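Local atomic coordinates of transcription regulator AcaB (Escherichia coli, PDB entry 6N8B), a protein that probably regulates transcription of genes needed for conjugative transfer of the IncC plasmid that encodes it. Residues Ala166-Gly171 with Ala204-Lys209; Ser77-Asp82 with Gln160-Leu165. One frame throughout, in Å; residues are numbered along the deposited sequence.

How the contacts relate
Both contacts use helix 148-182, in consecutive turns. In contact 2, residues 160-165 face helix 62-96 inside the main helical body; one turn on, in contact 1, residues 166-171 receive the short C-terminal helix 201-211. The centres lie about 13 Å apart, yet the contacts touch where Glu206 CG packs on Lys164 O at 3.4 Å. Contact 2 is the more central, about 7 Å from the middle of the chain against 12 Å for contact 1. A bound calcium ion lies nearer contact 2, about 6 Å from the side chain of Lys78, and about 12 Å from that of Arg168 in contact 1.

Contact 1: Ala166-Gly171 with Ala204-Lys209; sequences AGRIIG and ADEAEK
Glu206 is the first residue of 204-209 to press on the other helix, its CB over Gly167 and the rest of its chain against Arg168. CG leaves anti to the backbone N (chi1 -179°), and a bend at the next bond lays the carboxylate beside the arginine stem. The arginine contributes its aliphatic part: Glu206 CG lies 3.5 Å from Arg168 CG, and the carboxylate oxygen Glu206 OE2 is 3.2 Å from Arg168 CD. The two side chains run at a slant to each other, with carboxylate and guanidinium planes 78° apart. Arg168 NE is 4.1 Å from Glu206 OE2, beyond a salt bridge, though the opposite charges may attract. Arg168 NE also makes a weak hydrogen bond to Thr210, further along the same C-terminal helix.

Ala207 comes next and is the residue most covered by the other segment. Its CA is 3.2 Å from Gly167 O, a carbonyl already engaged within its own helix by Gly171 N. Its methyl reaches over to Ile170, with Ala207 CB 3.7 Å from Ile170 CG2; that isoleucine also touches Ile203 of the same C-terminal helix and Thr198 of the preceding loop. One turn further along the partner, Gly171 CA meets Ala207 O at 3.5 Å.

With no side chain at Gly167 or Gly171, the backbones themselves meet: Gly171 CA and Ala207 CA are only 3.7 Å apart, and the axes of the two short segments approach to 7.1 Å. They run in broadly the same direction and cross at -46°. Two glycines four residues apart, with an alanine set against them, form a GxxxG-type small-residue interface, and through it the C-terminal helix 201-211 docks onto the long helix 148-182.

Contact 2: Ser77-Asp82 with Gln160-Leu165; sequences SKVSED and QRLIKL
An antiparallel pair of long helices in the AcaB helical bundle, 62-96 and 148-182, meets here through Val79, Asp82, Arg161 and Leu165, with Lys78 at the margin. The segment axes stay 10.9 Å apart at 168°, a spacing filled by side chains. On the buried side, Val79 CG2 packs against Leu165 CD2 at 3.6 Å, and Leu126 of helix 118-142 touches both residues. The same methyl lies over one face of the Arg161 guanidinium, displaced toward its rim.

Arg161 spans the gap to helix 62-96, leaving its own helix extended at chi1 and then turning at chi2, which carries the guanidinium to Asp82. Its head forms a salt bridge to one carboxylate oxygen, with Arg161 NH1 2.7 Å from Asp82 OD2 and Arg161 NH2 adding a weak bond to that same atom. The NH1 bond is bent, 131° at the hydrogen, and Asp82 OD2 sits 24° out of the guanidinium plane. At the guanidinium edge Lys78 CG lies 3.3 Å from Arg161 NH2. The acid thus stands between two cations, which should favour its charged form: Asp82 OD2 gives its anti lone pair to Arg161 NH1, while Asp82 OD1 takes Lys78 NZ on its syn lone pair at 3.1 Å.

Contact 1: Ala166-Gly171 with Ala204-Lys209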
# COMPACT_ATOMS: atom_id res chain seq x y z
N ALA A 166 1.78 1.04 4.36
CA ALA A 166 2.41 -0.25 4.54
C ALA A 166 2.82 -0.46 6.00
O ALA A 166 2.45 -1.45 6.63
CB ALA A 166 3.63 -0.37 3.63
N GLY A 167 3.59 0.49 6.54
CA GLY A 167 4.04 0.38 7.92
C GLY A 167 2.91 0.19 8.91
O GLY A 167 3.03 -0.54 9.89
N ARG A 168 1.77 0.82 8.64
CA ARG A 168 0.71 0.79 9.63
C ARG A 168 -0.08 -0.51 9.57
O ARG A 168 -0.46 -1.04 10.62
CB ARG A 168 -0.16 2.02 9.43
CG ARG A 168 0.58 3.18 10.02
CD ARG A 168 -0.35 4.26 10.36
NE ARG A 168 -1.08 3.81 11.55
CZ ARG A 168 -2.35 4.06 11.81
NH1 ARG A 168 -3.01 4.79 10.95
NH2 ARG A 168 -2.94 3.58 12.91
N ILE A 169 -0.30 -1.03 8.37
CA ILE A 169 -0.80 -2.39 8.22
C ILE A 169 0.04 -3.35 9.06
O ILE A 169 -0.48 -4.10 9.89
CB ILE A 169 -0.80 -2.79 6.74
CG1 ILE A 169 -1.91 -2.05 5.99
CG2 ILE A 169 -0.94 -4.30 6.59
CD1 ILE A 169 -1.87 -2.23 4.50
N ILE A 170 1.36 -3.32 8.86
CA ILE A 170 2.25 -4.18 9.62
C ILE A 170 2.16 -3.86 11.11
O ILE A 170 2.10 -4.76 11.95
CB ILE A 170 3.69 -4.05 9.10
CG1 ILE A 170 3.81 -4.75 7.74
CG2 ILE A 170 4.69 -4.63 10.09
CD1 ILE A 170 4.55 -3.95 6.70
N GLY A 171 2.09 -2.57 11.45
CA GLY A 171 1.88 -2.20 12.84
C GLY A 171 0.59 -2.77 13.41
O GLY A 171 0.56 -3.30 14.52
N ALA A 204 9.42 -0.32 8.99
CA ALA A 204 9.53 -0.85 10.35
C ALA A 204 9.34 0.24 11.39
O ALA A 204 8.78 -0.03 12.46
CB ALA A 204 10.89 -1.53 10.54
N ASP A 205 9.77 1.47 11.11
CA ASP A 205 9.60 2.55 12.07
C ASP A 205 8.14 2.93 12.23
O ASP A 205 7.67 3.16 13.35
CB ASP A 205 10.42 3.77 11.64
CG ASP A 205 11.91 3.59 11.87
OD1 ASP A 205 12.32 2.48 12.25
OD2 ASP A 205 12.66 4.56 11.66
N GLU A 206 7.39 2.99 11.12
CA GLU A 206 5.98 3.33 11.21
C GLU A 206 5.18 2.21 11.87
O GLU A 206 4.15 2.47 12.50
CB GLU A 206 5.43 3.64 9.82
CG GLU A 206 3.96 4.02 9.79
CD GLU A 206 3.68 5.38 10.43
OE1 GLU A 206 4.61 6.21 10.51
OE2 GLU A 206 2.53 5.60 10.87
N ALA A 207 5.66 0.97 11.76
CA ALA A 207 4.97 -0.14 12.41
C ALA A 207 5.17 -0.09 13.92
O ALA A 207 4.26 -0.44 14.68
CB ALA A 207 5.47 -1.47 11.85
N GLU A 208 6.34 0.34 14.37
CA GLU A 208 6.58 0.40 15.81
C GLU A 208 5.90 1.59 16.45
O GLU A 208 5.52 1.52 17.63
CB GLU A 208 8.08 0.41 16.09
CG GLU A 208 8.74 -0.92 15.76
CD GLU A 208 8.42 -1.99 16.78
OE1 GLU A 208 8.04 -1.62 17.92
OE2 GLU A 208 8.52 -3.18 16.45
N LYS A 209 5.69 2.68 15.71
CA LYS A 209 4.85 3.76 16.22
C LYS A 209 3.40 3.30 16.31
O LYS A 209 2.72 3.57 17.31
CB LYS A 209 4.97 5.00 15.34
CG LYS A 209 6.38 5.49 15.10
CD LYS A 209 6.38 6.96 14.69
CE LYS A 209 7.80 7.49 14.51
NZ LYS A 209 8.28 7.30 13.11

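Contact 2: Ser77-Asp82 with Gln160-Leu165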
# COMPACT_ATOMS: atom_id res chain seq x y z
N SER A 77 -8.80 2.89 2.66
CA SER A 77 -9.76 3.77 2.00
C SER A 77 -9.29 5.21 1.98
O SER A 77 -9.43 5.88 0.95
CB SER A 77 -11.13 3.71 2.68
OG SER A 77 -11.45 2.41 3.11
N LYS A 78 -8.70 5.69 3.08
CA LYS A 78 -8.29 7.09 3.12
C LYS A 78 -7.18 7.38 2.12
O LYS A 78 -7.21 8.42 1.44
CB LYS A 78 -7.86 7.48 4.54
CG LYS A 78 -7.26 8.86 4.62
CD LYS A 78 -8.34 9.92 4.52
CE LYS A 78 -7.73 11.31 4.56
NZ LYS A 78 -8.65 12.29 3.95
N VAL A 79 -6.21 6.48 1.99
CA VAL A 79 -5.19 6.64 0.95
C VAL A 79 -5.83 6.58 -0.42
O VAL A 79 -5.51 7.38 -1.31
CB VAL A 79 -4.09 5.57 1.11
CG1 VAL A 79 -3.08 5.69 -0.02
CG2 VAL A 79 -3.41 5.72 2.46
N SER A 80 -6.76 5.64 -0.63
CA SER A 80 -7.45 5.54 -1.91
C SER A 80 -8.24 6.81 -2.20
O SER A 80 -8.30 7.27 -3.35
CB SER A 80 -8.37 4.32 -1.92
OG SER A 80 -9.05 4.22 -3.16
N GLU A 81 -8.86 7.38 -1.17
CA GLU A 81 -9.65 8.59 -1.35
C GLU A 81 -8.78 9.78 -1.73
O GLU A 81 -9.16 10.59 -2.57
CB GLU A 81 -10.42 8.87 -0.06
CG GLU A 81 -11.56 7.89 0.19
CD GLU A 81 -12.06 7.93 1.63
OE1 GLU A 81 -12.70 6.95 2.05
OE2 GLU A 81 -11.84 8.95 2.32
N ASP A 82 -7.58 9.88 -1.13
CA ASP A 82 -6.73 11.04 -1.38
C ASP A 82 -5.98 10.96 -2.70
O ASP A 82 -5.65 12.00 -3.28
CB ASP A 82 -5.73 11.24 -0.24
CG ASP A 82 -6.40 11.49 1.09
OD1 ASP A 82 -7.59 11.87 1.10
OD2 ASP A 82 -5.72 11.32 2.13
N GLN A 160 5.99 8.34 0.19
CA GLN A 160 5.98 8.17 1.63
C GLN A 160 4.60 7.81 2.14
O GLN A 160 4.48 7.02 3.09
CB GLN A 160 6.50 9.44 2.29
CG GLN A 160 6.80 9.35 3.77
CD GLN A 160 6.92 10.72 4.41
OE1 GLN A 160 7.99 11.12 4.85
NE2 GLN A 160 5.81 11.45 4.44
N ARG A 161 3.54 8.31 1.49
CA ARG A 161 2.18 8.08 1.97
C ARG A 161 1.82 6.60 1.96
O ARG A 161 1.22 6.09 2.91
CB ARG A 161 1.19 8.88 1.13
CG ARG A 161 -0.24 8.74 1.57
CD ARG A 161 -0.66 9.84 2.52
NE ARG A 161 -1.88 9.49 3.24
CZ ARG A 161 -3.11 9.73 2.78
NH1 ARG A 161 -3.28 10.33 1.62
NH2 ARG A 161 -4.16 9.36 3.50
N LEU A 162 2.16 5.89 0.88
CA LEU A 162 1.90 4.46 0.86
C LEU A 162 2.88 3.69 1.74
O LEU A 162 2.52 2.64 2.27
CB LEU A 162 1.94 3.91 -0.56
CG LEU A 162 0.71 4.21 -1.41
CD1 LEU A 162 0.91 5.46 -2.27
CD2 LEU A 162 0.35 3.00 -2.26
N ILE A 163 4.10 4.19 1.90
CA ILE A 163 5.07 3.51 2.75
C ILE A 163 4.59 3.48 4.20
O ILE A 163 4.65 2.44 4.87
CB ILE A 163 6.46 4.16 2.63
CG1 ILE A 163 7.09 3.83 1.27
CG2 ILE A 163 7.36 3.68 3.75
CD1 ILE A 163 7.38 2.34 1.07
N LYS A 164 4.10 4.62 4.72
CA LYS A 164 3.53 4.58 6.07
C LYS A 164 2.22 3.80 6.11
O LYS A 164 1.90 3.20 7.15
CB LYS A 164 3.39 5.99 6.67
CG LYS A 164 2.84 7.08 5.81
CD LYS A 164 2.06 8.06 6.66
CE LYS A 164 2.98 9.14 7.24
NZ LYS A 164 3.61 10.07 6.25
N LEU A 165 1.44 3.78 5.02
CA LEU A 165 0.30 2.88 4.98
C LEU A 165 0.75 1.43 5.12
O LEU A 165 0.19 0.66 5.91
CB LEU A 165 -0.49 3.06 3.69
CG LEU A 165 -1.65 2.08 3.57
CD1 LEU A 165 -2.59 2.21 4.76
CD2 LEU A 165 -2.39 2.27 2.27